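Local coordinates for protein exotoxin 3 (Staphylococcus aureus, PDB 2Z8L) that binds the glycan sialyl Lewis X and belongs to the staphylococcal superantigen-like toxins, built from an OB-fold domain and a beta-grasp domain, at residues P113-V121 with L148-D157; L158-I168 with Y177-K185. One frame throughout, in Å; residues are numbered along the deposited sequence.

Contact 1. Residues P113-V121 with L148-D157; sequences PKFVIKKEV and LRQYLIQNFD. Unlike the reference sequence in segment 113-121: Lys114 (reference Arg). Unlike the reference sequence in segment 148-157: Asn155 (reference Asp).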
loop_
_atom_site.group_PDB
_atom_site.type_symbol
_atom_site.label_atom_id
_atom_site.label_comp_id
_atom_site.label_asym_id
_atom_site.label_seq_id
_atom_site.Cartn_x
_atom_site.Cartn_y
_atom_site.Cartn_z
ATOM N N PRO A 113 10.378 -7.031 -10.040
ATOM C CA PRO A 113 11.456 -6.022 -9.920
ATOM C C PRO A 113 12.433 -6.387 -8.802
ATOM O O PRO A 113 12.033 -6.909 -7.780
ATOM C CB PRO A 113 10.705 -4.728 -9.578
ATOM C CG PRO A 113 9.350 -5.199 -9.015
ATOM C CD PRO A 113 9.045 -6.467 -9.765
ATOM N N LYS A 114 13.693 -6.085 -9.010
ATOM C CA LYS A 114 14.662 -6.169 -7.917
ATOM C C LYS A 114 14.326 -5.181 -6.789
ATOM O O LYS A 114 13.895 -4.068 -7.048
ATOM C CB LYS A 114 16.043 -5.863 -8.468
ATOM C CG LYS A 114 16.581 -7.003 -9.316
ATOM C CD LYS A 114 18.009 -6.843 -9.698
ATOM C CE LYS A 114 18.340 -7.691 -10.882
ATOM N NZ LYS A 114 19.791 -7.660 -11.287
ATOM N N PHE A 115 14.537 -5.604 -5.538
ATOM C CA PHE A 115 14.420 -4.761 -4.369
ATOM C C PHE A 115 15.815 -4.706 -3.752
ATOM O O PHE A 115 16.253 -5.719 -3.225
ATOM C CB PHE A 115 13.420 -5.388 -3.376
ATOM C CG PHE A 115 13.060 -4.550 -2.220
ATOM C CD1 PHE A 115 13.261 -3.174 -2.180
ATOM C CD2 PHE A 115 12.418 -5.132 -1.160
ATOM C CE1 PHE A 115 12.849 -2.414 -1.084
ATOM C CE2 PHE A 115 12.054 -4.384 -0.068
ATOM C CZ PHE A 115 12.252 -3.043 -0.038
ATOM N N VAL A 116 16.495 -3.580 -3.928
ATOM C CA VAL A 116 17.934 -3.447 -3.524
ATOM C C VAL A 116 17.911 -2.770 -2.157
ATOM O O VAL A 116 17.510 -1.615 -2.037
ATOM C CB VAL A 116 18.749 -2.622 -4.528
ATOM C CG1 VAL A 116 20.171 -2.542 -4.137
ATOM C CG2 VAL A 116 18.709 -3.250 -5.947
ATOM N N ILE A 117 18.305 -3.507 -1.131
ATOM C CA ILE A 117 18.227 -3.066 0.221
ATOM C C ILE A 117 19.641 -2.794 0.727
ATOM O O ILE A 117 20.443 -3.726 0.841
ATOM C CB ILE A 117 17.574 -4.118 1.059
ATOM C CG1 ILE A 117 16.162 -4.411 0.515
ATOM C CG2 ILE A 117 17.517 -3.696 2.544
ATOM C CD1 ILE A 117 15.661 -5.736 0.895
ATOM N N LYS A 118 19.897 -1.540 1.040
ATOM C CA LYS A 118 21.220 -1.128 1.542
ATOM C C LYS A 118 21.074 -0.958 3.025
ATOM O O LYS A 118 20.441 0.015 3.446
ATOM C CB LYS A 118 21.665 0.163 0.883
ATOM C CG LYS A 118 21.992 -0.057 -0.590
ATOM C CD LYS A 118 22.804 1.050 -1.191
ATOM C CE LYS A 118 23.419 0.619 -2.550
ATOM N NZ LYS A 118 24.707 1.359 -2.886
ATOM N N LYS A 119 21.658 -1.897 3.785
ATOM C CA LYS A 119 21.479 -1.966 5.237
ATOM C C LYS A 119 22.749 -1.520 5.934
ATOM O O LYS A 119 23.800 -2.109 5.698
ATOM C CB LYS A 119 21.119 -3.390 5.646
ATOM C CG LYS A 119 20.734 -3.519 7.151
ATOM C CD LYS A 119 20.400 -4.921 7.549
ATOM C CE LYS A 119 20.202 -5.013 9.043
ATOM N NZ LYS A 119 19.655 -3.754 9.616
ATOM N N GLU A 120 22.642 -0.535 6.819
ATOM C CA GLU A 120 23.797 -0.128 7.625
ATOM C C GLU A 120 24.253 -1.279 8.513
ATOM O O GLU A 120 23.443 -1.943 9.163
ATOM C CB GLU A 120 23.484 1.110 8.453
ATOM C CG GLU A 120 23.315 2.369 7.625
ATOM C CD GLU A 120 23.209 3.670 8.468
ATOM O OE1 GLU A 120 23.499 3.666 9.699
ATOM O OE2 GLU A 120 22.827 4.717 7.862
ATOM N N VAL A 121 25.561 -1.534 8.516
ATOM C CA VAL A 121 26.139 -2.547 9.359
ATOM C C VAL A 121 27.315 -1.897 10.080
ATOM O O VAL A 121 27.587 -0.715 9.916
ATOM C CB VAL A 121 26.577 -3.804 8.561
ATOM C CG1 VAL A 121 25.357 -4.508 7.942
ATOM C CG2 VAL A 121 27.602 -3.462 7.470
ATOM N N LEU A 148 6.189 -3.645 1.652
ATOM C CA LEU A 148 7.648 -3.518 1.669
ATOM C C LEU A 148 8.146 -3.203 3.063
ATOM O O LEU A 148 9.112 -3.794 3.505
ATOM C CB LEU A 148 8.080 -2.448 0.696
ATOM C CG LEU A 148 7.889 -2.685 -0.822
ATOM C CD1 LEU A 148 8.148 -1.423 -1.633
ATOM C CD2 LEU A 148 8.740 -3.873 -1.345
ATOM N N ARG A 149 7.485 -2.304 3.799
ATOM C CA ARG A 149 7.877 -2.094 5.226
ATOM C C ARG A 149 7.725 -3.346 6.067
ATOM O O ARG A 149 8.622 -3.651 6.861
ATOM C CB ARG A 149 7.133 -0.939 5.905
ATOM C CG ARG A 149 7.341 0.420 5.202
ATOM C CD ARG A 149 6.991 1.537 6.115
ATOM N NE ARG A 149 6.604 2.708 5.385
ATOM C CZ ARG A 149 6.595 3.939 5.862
ATOM N NH1 ARG A 149 6.999 4.178 7.096
ATOM N NH2 ARG A 149 6.154 4.904 5.073
ATOM N N GLN A 150 6.604 -4.066 5.922
ATOM C CA GLN A 150 6.426 -5.271 6.694
ATOM C C GLN A 150 7.558 -6.291 6.426
ATOM O O GLN A 150 8.056 -6.890 7.338
ATOM C CB GLN A 150 5.046 -5.863 6.418
ATOM C CG GLN A 150 4.691 -6.984 7.374
ATOM C CD GLN A 150 3.209 -7.240 7.463
ATOM O OE1 GLN A 150 2.685 -8.095 6.724
ATOM N NE2 GLN A 150 2.514 -6.523 8.375
ATOM N N TYR A 151 7.961 -6.419 5.163
ATOM C CA TYR A 151 9.059 -7.321 4.780
ATOM C C TYR A 151 10.369 -6.859 5.449
ATOM O O TYR A 151 11.144 -7.654 5.961
ATOM C CB TYR A 151 9.233 -7.331 3.296
ATOM C CG TYR A 151 10.376 -8.147 2.808
ATOM C CD1 TYR A 151 10.243 -9.515 2.670
ATOM C CD2 TYR A 151 11.572 -7.559 2.474
ATOM C CE1 TYR A 151 11.320 -10.289 2.253
ATOM C CE2 TYR A 151 12.657 -8.311 2.048
ATOM C CZ TYR A 151 12.519 -9.676 1.933
ATOM O OH TYR A 151 13.594 -10.411 1.510
ATOM N N LEU A 152 10.610 -5.548 5.449
ATOM C CA LEU A 152 11.835 -5.017 6.053
ATOM C C LEU A 152 11.868 -5.129 7.577
ATOM O O LEU A 152 12.938 -5.289 8.195
ATOM C CB LEU A 152 12.070 -3.562 5.596
ATOM C CG LEU A 152 12.308 -3.331 4.109
ATOM C CD1 LEU A 152 12.287 -1.832 3.849
ATOM C CD2 LEU A 152 13.617 -4.002 3.662
ATOM N N ILE A 153 10.696 -5.037 8.225
ATOM C CA ILE A 153 10.604 -5.217 9.643
ATOM C C ILE A 153 10.913 -6.665 10.009
ATOM O O ILE A 153 11.656 -6.923 10.975
ATOM C CB ILE A 153 9.219 -4.803 10.162
ATOM C CG1 ILE A 153 9.078 -3.281 10.099
ATOM C CG2 ILE A 153 9.014 -5.248 11.625
ATOM C CD1 ILE A 153 7.563 -2.785 10.128
ATOM N N GLN A 154 10.334 -7.579 9.235
ATOM C CA GLN A 154 10.485 -9.034 9.508
ATOM C C GLN A 154 11.886 -9.565 9.191
ATOM O O GLN A 154 12.346 -10.529 9.813
ATOM C CB GLN A 154 9.477 -9.846 8.696
ATOM C CG GLN A 154 8.006 -9.612 9.059
ATOM C CD GLN A 154 7.008 -10.187 8.033
ATOM O OE1 GLN A 154 7.312 -10.343 6.828
ATOM N NE2 GLN A 154 5.786 -10.422 8.492
ATOM N N ASN A 155 12.541 -8.982 8.197
ATOM C CA ASN A 155 13.769 -9.577 7.644
ATOM C C ASN A 155 15.038 -8.722 7.741
ATOM O O ASN A 155 16.142 -9.257 7.644
ATOM C CB ASN A 155 13.526 -9.972 6.208
ATOM C CG ASN A 155 12.427 -10.984 6.070
ATOM O OD1 ASN A 155 11.296 -10.665 5.682
ATOM N ND2 ASN A 155 12.750 -12.220 6.390
ATOM N N PHE A 156 14.892 -7.406 7.866
ATOM C CA PHE A 156 16.019 -6.504 7.836
ATOM C C PHE A 156 16.038 -5.517 8.993
ATOM O O PHE A 156 16.684 -4.468 8.918
ATOM C CB PHE A 156 16.118 -5.807 6.470
ATOM C CG PHE A 156 16.478 -6.746 5.376
ATOM C CD1 PHE A 156 17.825 -7.071 5.142
ATOM C CD2 PHE A 156 15.513 -7.379 4.641
ATOM C CE1 PHE A 156 18.157 -7.986 4.159
ATOM C CE2 PHE A 156 15.850 -8.278 3.642
ATOM C CZ PHE A 156 17.161 -8.585 3.416
ATOM N N ASP A 157 15.339 -5.851 10.079
ATOM C CA ASP A 157 15.453 -5.100 11.306
ATOM C C ASP A 157 15.021 -3.632 11.164
ATOM O O ASP A 157 15.453 -2.781 11.926
ATOM C CB ASP A 157 16.893 -5.143 11.845
ATOM C CG ASP A 157 17.338 -6.541 12.297
ATOM O OD1 ASP A 157 16.485 -7.330 12.781
ATOM O OD2 ASP A 157 18.564 -6.819 12.231
#
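Phe115, Ile117 and Lys119 of strand 114-121 meet the C-terminal turns of helix 141-155, with Phe156 and Asp157. The segment axes come within 12.0 Å of each other, at 45° between their N-to-C directions.

Most of the contact is apolar. Leu148 lays its CD2 methyl over one face of the Phe115 ring in a CH-pi contact, 3.9 Å from the ring centroid. Ile117 of the same strand covers the opposite face with CG1, so the ring is sandwiched between aliphatic carbons. CG of Phe115 lies anti to the backbone N (chi1 -172°), which sends the ring across to the helix. Its CE2 stands 4.1 Å from CD2 of Tyr151, near the plane of the phenylalanine ring. Ile117 reaches furthest with CD1. This methyl sits over a face of the Phe156 ring, 4.2 Å from the centroid, in a second CH-pi contact. It also touches Leu152 CD2 at 3.9 Å and meets the Tyr151 ring at its edge. Outside the two segments, Met203 and Ala205 of strand 200-207 pack on Phe115, and His128 meets the Phe156 ring.

The polar part lies at the helix end. Lys119 runs extended past the edge of the Phe156 ring and bends only at its last torsion. Its NZ then donates to Phe156 O at 3.1 Å, from 47° out of the carbonyl plane. Asp157 OD2 is 4.2 Å from NZ, beyond a salt bridge, while OD1 of this aspartate pairs with Lys160.

Thus one lysine serves both characters of the contact. Its methylenes extend the apolar seam between sheet and helix of the beta-grasp domain. Its ammonium binds a carbonyl at the C-terminal end of the helix, where the helix dipole and Asp157 would probably favour a positive charge.

Contact 2. Residues L158-I168 with Y177-K185; sequences LYKKFPKDSKI and YYTFELNKK. Unlike the reference sequence in segment 158-168: Asp165 (reference Ala). With SIA (N-acetyl-alpha-neuraminic acid), chain B; FUC (alpha-L-fucopyranose), chain C; GAL (beta-D-galactopyranose), chain D.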
loop_
_atom_site.group_PDB
_atom_site.type_symbol
_atom_site.label_atom_id
_atom_site.label_comp_id
_atom_site.label_asym_id
_atom_site.label_seq_id
_atom_site.Cartn_x
_atom_site.Cartn_y
_atom_site.Cartn_z
ATOM N N LEU A 158 14.138 -3.328 10.224
ATOM C CA LEU A 158 13.549 -1.988 10.226
ATOM C C LEU A 158 12.848 -1.679 11.569
ATOM O O LEU A 158 12.074 -2.493 12.091
ATOM C CB LEU A 158 12.569 -1.820 9.067
ATOM C CG LEU A 158 11.985 -0.418 8.894
ATOM C CD1 LEU A 158 12.964 0.693 8.562
ATOM C CD2 LEU A 158 10.939 -0.473 7.839
ATOM N N TYR A 159 13.137 -0.497 12.092
ATOM C CA TYR A 159 12.614 0.048 13.352
ATOM C C TYR A 159 13.226 -0.583 14.592
ATOM O O TYR A 159 12.732 -0.353 15.682
ATOM C CB TYR A 159 11.087 0.084 13.416
ATOM C CG TYR A 159 10.464 0.836 12.261
ATOM C CD1 TYR A 159 10.928 2.106 11.887
ATOM C CD2 TYR A 159 9.413 0.293 11.549
ATOM C CE1 TYR A 159 10.339 2.789 10.776
ATOM C CE2 TYR A 159 8.823 0.957 10.466
ATOM C CZ TYR A 159 9.278 2.221 10.110
ATOM O OH TYR A 159 8.767 2.954 9.069
ATOM N N LYS A 160 14.339 -1.299 14.450
ATOM C CA LYS A 160 15.104 -1.688 15.644
ATOM C C LYS A 160 16.063 -0.549 16.056
ATOM O O LYS A 160 16.572 -0.478 17.215
ATOM C CB LYS A 160 15.837 -2.982 15.384
ATOM C CG LYS A 160 14.893 -4.181 15.300
ATOM C CD LYS A 160 15.615 -5.503 15.558
ATOM C CE LYS A 160 14.814 -6.722 15.084
ATOM N NZ LYS A 160 15.715 -7.924 15.028
ATOM N N LYS A 161 16.338 0.324 15.104
ATOM C CA LYS A 161 17.031 1.567 15.299
ATOM C C LYS A 161 16.113 2.657 14.788
ATOM O O LYS A 161 15.247 2.384 13.961
ATOM C CB LYS A 161 18.341 1.574 14.504
ATOM C CG LYS A 161 19.387 0.615 15.043
ATOM C CD LYS A 161 20.748 0.860 14.403
ATOM C CE LYS A 161 21.823 -0.123 14.914
ATOM N NZ LYS A 161 21.975 -0.143 16.369
ATOM N N PHE A 162 16.328 3.882 15.253
ATOM C CA PHE A 162 15.564 5.011 14.747
ATOM C C PHE A 162 15.879 5.208 13.265
ATOM O O PHE A 162 17.047 5.167 12.869
ATOM C CB PHE A 162 15.844 6.280 15.537
ATOM C CG PHE A 162 15.066 6.336 16.814
ATOM C CD1 PHE A 162 13.829 6.939 16.841
ATOM C CD2 PHE A 162 15.511 5.695 17.925
ATOM C CE1 PHE A 162 13.077 6.951 18.016
ATOM C CE2 PHE A 162 14.783 5.728 19.114
ATOM C CZ PHE A 162 13.570 6.335 19.135
ATOM N N PRO A 163 14.841 5.366 12.454
ATOM C CA PRO A 163 15.043 5.393 10.997
ATOM C C PRO A 163 15.666 6.625 10.373
ATOM O O PRO A 163 16.172 6.549 9.240
ATOM C CB PRO A 163 13.610 5.240 10.462
ATOM C CG PRO A 163 12.741 5.780 11.545
ATOM C CD PRO A 163 13.405 5.376 12.801
ATOM N N LYS A 164 15.630 7.757 11.075
ATOM C CA LYS A 164 16.207 8.989 10.548
ATOM C C LYS A 164 15.723 9.237 9.123
ATOM O O LYS A 164 14.513 9.218 8.891
ATOM C CB LYS A 164 17.721 8.969 10.713
ATOM C CG LYS A 164 18.120 8.911 12.164
ATOM C CD LYS A 164 19.614 8.849 12.350
ATOM C CE LYS A 164 19.960 9.014 13.812
ATOM N NZ LYS A 164 21.343 8.513 14.144
ATOM N N ASP A 165 16.639 9.430 8.184
ATOM C CA ASP A 165 16.357 9.788 6.786
ATOM C C ASP A 165 16.090 8.589 5.853
ATOM O O ASP A 165 16.051 8.781 4.596
ATOM C CB ASP A 165 17.596 10.493 6.238
ATOM C CG ASP A 165 18.875 9.606 6.327
ATOM O OD1 ASP A 165 19.194 9.072 7.423
ATOM O OD2 ASP A 165 19.580 9.426 5.301
ATOM N N SER A 166 15.945 7.393 6.426
ATOM C CA SER A 166 15.746 6.143 5.686
ATOM C C SER A 166 14.554 6.303 4.740
ATOM O O SER A 166 13.529 6.884 5.116
ATOM C CB SER A 166 15.475 4.955 6.669
ATOM O OG SER A 166 16.662 4.601 7.376
ATOM N N LYS A 167 14.638 5.713 3.559
ATOM C CA LYS A 167 13.518 5.786 2.591
ATOM C C LYS A 167 13.463 4.534 1.714
ATOM O O LYS A 167 14.451 3.828 1.561
ATOM C CB LYS A 167 13.619 6.971 1.619
ATOM C CG LYS A 167 13.778 8.363 2.183
ATOM C CD LYS A 167 14.360 9.319 1.157
ATOM C CE LYS A 167 14.546 10.801 1.678
ATOM N NZ LYS A 167 14.852 10.885 3.139
ATOM N N ILE A 168 12.279 4.307 1.151
ATOM C CA ILE A 168 12.064 3.371 0.044
ATOM C C ILE A 168 11.788 4.221 -1.204
ATOM O O ILE A 168 11.123 5.256 -1.096
ATOM C CB ILE A 168 10.876 2.442 0.329
ATOM C CG1 ILE A 168 11.158 1.500 1.475
ATOM C CG2 ILE A 168 10.545 1.622 -0.934
ATOM C CD1 ILE A 168 9.859 0.847 1.937
ATOM N N TYR A 177 9.507 8.167 -10.288
ATOM C CA TYR A 177 9.693 7.441 -9.006
ATOM C C TYR A 177 8.769 7.909 -7.930
ATOM O O TYR A 177 8.175 8.994 -7.985
ATOM C CB TYR A 177 11.132 7.553 -8.493
ATOM C CG TYR A 177 11.592 8.978 -8.232
ATOM C CD1 TYR A 177 11.374 9.568 -7.006
ATOM C CD2 TYR A 177 12.276 9.712 -9.201
ATOM C CE1 TYR A 177 11.790 10.858 -6.738
ATOM C CE2 TYR A 177 12.715 11.028 -8.929
ATOM C CZ TYR A 177 12.453 11.581 -7.692
ATOM O OH TYR A 177 12.856 12.872 -7.375
ATOM N N TYR A 178 8.636 7.051 -6.919
ATOM C CA TYR A 178 7.809 7.339 -5.752
ATOM C C TYR A 178 8.640 7.058 -4.493
ATOM O O TYR A 178 9.292 6.025 -4.418
ATOM C CB TYR A 178 6.583 6.467 -5.784
ATOM C CG TYR A 178 5.801 6.659 -7.083
ATOM C CD1 TYR A 178 4.833 7.608 -7.183
ATOM C CD2 TYR A 178 6.067 5.874 -8.172
ATOM C CE1 TYR A 178 4.111 7.771 -8.340
ATOM C CE2 TYR A 178 5.381 6.038 -9.366
ATOM C CZ TYR A 178 4.401 7.004 -9.433
ATOM O OH TYR A 178 3.680 7.151 -10.600
ATOM N N THR A 179 8.560 7.939 -3.504
ATOM C CA THR A 179 9.403 7.870 -2.327
ATOM C C THR A 179 8.516 7.703 -1.094
ATOM O O THR A 179 7.515 8.440 -0.944
ATOM C CB THR A 179 10.200 9.170 -2.102
ATOM O OG1 THR A 179 10.980 9.410 -3.253
ATOM C CG2 THR A 179 11.161 9.006 -0.927
ATOM N N PHE A 180 8.931 6.777 -0.233
ATOM C CA PHE A 180 8.281 6.496 1.088
ATOM C C PHE A 180 9.256 6.811 2.163
ATOM O O PHE A 180 10.265 6.116 2.302
ATOM C CB PHE A 180 7.766 5.039 1.277
ATOM C CG PHE A 180 6.906 4.537 0.129
ATOM C CD1 PHE A 180 5.953 5.332 -0.400
ATOM C CD2 PHE A 180 7.035 3.223 -0.321
ATOM C CE1 PHE A 180 5.142 4.871 -1.465
ATOM C CE2 PHE A 180 6.248 2.748 -1.344
ATOM C CZ PHE A 180 5.285 3.601 -1.907
ATOM N N GLU A 181 9.053 7.907 2.897
ATOM C CA GLU A 181 9.950 8.247 4.002
ATOM C C GLU A 181 9.637 7.333 5.177
ATOM O O GLU A 181 8.494 7.312 5.696
ATOM C CB GLU A 181 9.739 9.685 4.438
ATOM C CG GLU A 181 9.990 10.745 3.404
ATOM C CD GLU A 181 9.631 12.142 3.999
ATOM O OE1 GLU A 181 10.449 12.634 4.791
ATOM O OE2 GLU A 181 8.529 12.701 3.751
ATOM N N LEU A 182 10.638 6.612 5.678
ATOM C CA LEU A 182 10.371 5.580 6.720
ATOM C C LEU A 182 10.219 6.099 8.143
ATOM O O LEU A 182 9.809 5.329 9.018
ATOM C CB LEU A 182 11.431 4.491 6.669
ATOM C CG LEU A 182 11.508 3.784 5.329
ATOM C CD1 LEU A 182 12.605 2.789 5.295
ATOM C CD2 LEU A 182 10.172 3.102 4.964
ATOM N N ASN A 183 10.488 7.390 8.375
ATOM C CA ASN A 183 10.346 7.929 9.726
ATOM C C ASN A 183 8.921 8.289 10.102
ATOM O O ASN A 183 8.666 8.785 11.241
ATOM C CB ASN A 183 11.284 9.103 9.965
ATOM C CG ASN A 183 10.970 10.332 9.140
ATOM O OD1 ASN A 183 10.044 10.392 8.349
ATOM N ND2 ASN A 183 11.783 11.352 9.353
ATOM N N LYS A 184 7.985 8.082 9.184
ATOM C CA LYS A 184 6.565 8.294 9.488
ATOM C C LYS A 184 5.686 7.426 8.640
ATOM O O LYS A 184 6.128 6.872 7.639
ATOM C CB LYS A 184 6.224 9.753 9.321
ATOM C CG LYS A 184 6.417 10.309 7.935
ATOM C CD LYS A 184 6.142 11.797 7.938
ATOM C CE LYS A 184 6.095 12.351 6.522
ATOM N NZ LYS A 184 5.945 13.864 6.638
ATOM N N LYS A 185 4.413 7.309 9.015
ATOM C CA LYS A 185 3.454 6.591 8.221
ATOM C C LYS A 185 3.307 7.266 6.825
ATOM O O LYS A 185 3.530 8.493 6.682
ATOM C CB LYS A 185 2.125 6.583 8.992
ATOM C CG LYS A 185 1.153 5.607 8.530
ATOM C CD LYS A 185 -0.150 5.683 9.346
ATOM C CE LYS A 185 -0.000 5.371 10.769
ATOM N NZ LYS A 185 -1.444 5.314 11.353
HETATM C C1 SIA B . 8.203 11.361 -4.616
HETATM C C2 SIA B . 7.565 12.644 -5.161
HETATM C C3 SIA B . 8.320 13.189 -6.375
HETATM C C4 SIA B . 8.112 12.304 -7.599
HETATM C C5 SIA B . 6.621 12.071 -7.900
HETATM C C6 SIA B . 5.966 11.539 -6.618
HETATM C C7 SIA B . 4.464 11.294 -6.685
HETATM C C8 SIA B . 3.891 10.992 -5.292
HETATM C C9 SIA B . 2.483 10.447 -5.281
HETATM C C10 SIA B . 5.819 11.232 -10.072
HETATM C C11 SIA B . 5.828 10.080 -11.041
HETATM N N5 SIA B . 6.527 11.067 -8.965
HETATM O O1A SIA B . 7.396 10.532 -4.142
HETATM O O1B SIA B . 9.448 11.187 -4.603
HETATM O O4 SIA B . 8.823 12.871 -8.749
HETATM O O6 SIA B . 6.205 12.495 -5.576
HETATM O O7 SIA B . 3.801 12.472 -7.145
HETATM O O8 SIA B . 4.810 10.066 -4.683
HETATM O O9 SIA B . 1.952 10.272 -3.960
HETATM O O10 SIA B . 5.179 12.268 -10.243
HETATM C C1 FUC C . 4.790 16.804 2.404
HETATM C C2 FUC C . 5.531 16.244 3.626
HETATM C C3 FUC C . 6.751 15.444 3.206
HETATM C C4 FUC C . 7.605 16.260 2.245
HETATM C C5 FUC C . 6.750 16.799 1.093
HETATM C C6 FUC C . 7.507 17.626 0.070
HETATM O O2 FUC C . 4.689 15.438 4.428
HETATM O O3 FUC C . 7.471 15.036 4.372
HETATM O O4 FUC C . 8.099 17.339 2.997
HETATM O O5 FUC C . 5.668 17.554 1.595
HETATM C C1 GAL D . 5.220 14.215 -1.349
HETATM C C2 GAL D . 6.056 14.644 -2.543
HETATM C C3 GAL D . 6.861 13.423 -2.976
HETATM C C4 GAL D . 7.712 12.923 -1.803
HETATM C C5 GAL D . 6.842 12.620 -0.577
HETATM C C6 GAL D . 7.648 12.178 0.624
HETATM O O2 GAL D . 5.148 15.033 -3.574
HETATM O O3 GAL D . 7.656 13.670 -4.145
HETATM O O4 GAL D . 8.645 13.925 -1.478
HETATM O O5 GAL D . 6.054 13.787 -0.264
HETATM O O6 GAL D . 6.868 11.979 1.793
HETATM O O HOH W 1 12.736 8.851 6.850
HETATM O O HOH W 2 12.791 11.425 5.346
#
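The start of strand 167-172 runs antiparallel to strand 177-181: Ile168 and Phe180 form a hydrogen-bonded pair (Ile168 N to Phe180 O 2.9 Å, Phe180 N to Ile168 O 2.8 Å), Lys167 and Glu181 a non-hydrogen-bonded one. Leu182 N extends the pairing to Ser166 O at 3.0 Å.

Leu182 fills the apolar side. Its CD2 meets Ile168 CD1 at 3.8 Å, the two side chains crossing nearly at right angles. Its CD1 touches Ser166 CB and Leu158 CD1. Tyr159 OH donates to Leu182 O at 2.6 Å, in the carbonyl plane on a lone pair. Water 1 joins Lys164 O and Ser166 O to Asn183 N. Water 2 links Lys167 NZ to Glu181 OE1.

Thr179 N donates to sialic acid O1A at 2.9 Å, and Thr179 OG1 to O1B at 2.7 Å. With OG1 anti to the carbonyl carbon (chi1 -58°), the hydroxyl meets the carboxylate while CG2 lies against Lys167 CD. Tyr177 O accepts from N5 of the same sugar. Glu181 OE2 takes hydrogen bonds from galactose O6 and fucose O3, and Lys184 NZ donates to fucose O2 and O3. This edge strand of the beta-grasp sheet and the type I turn at its end, Glu181 to Lys184, form part of the sialyl Lewis X site.

How the contacts relate
Both contacts belong to the beta-grasp domain and reach the same five-stranded sheet. Contact 1 is buried between strand 114-121 and helix 141-155, and it is mainly apolar. Contact 2 is only partly buried. It joins a beta hairpin at the sheet's outer edge through backbone bonds, waters and the apolar packing of Leu182, and it carries residues that bind the glycan, among them Thr179 and Glu181. The chain passes directly from one to the other, since Asp157 closes contact 1 and Leu158 opens contact 2. Arg149 ties them together: its CB leaves the helix on the side away from strand 114-121, and NH1 probably hydrogen-bonds to Lys184 O and Tyr159 OH, each at 2.9 Å.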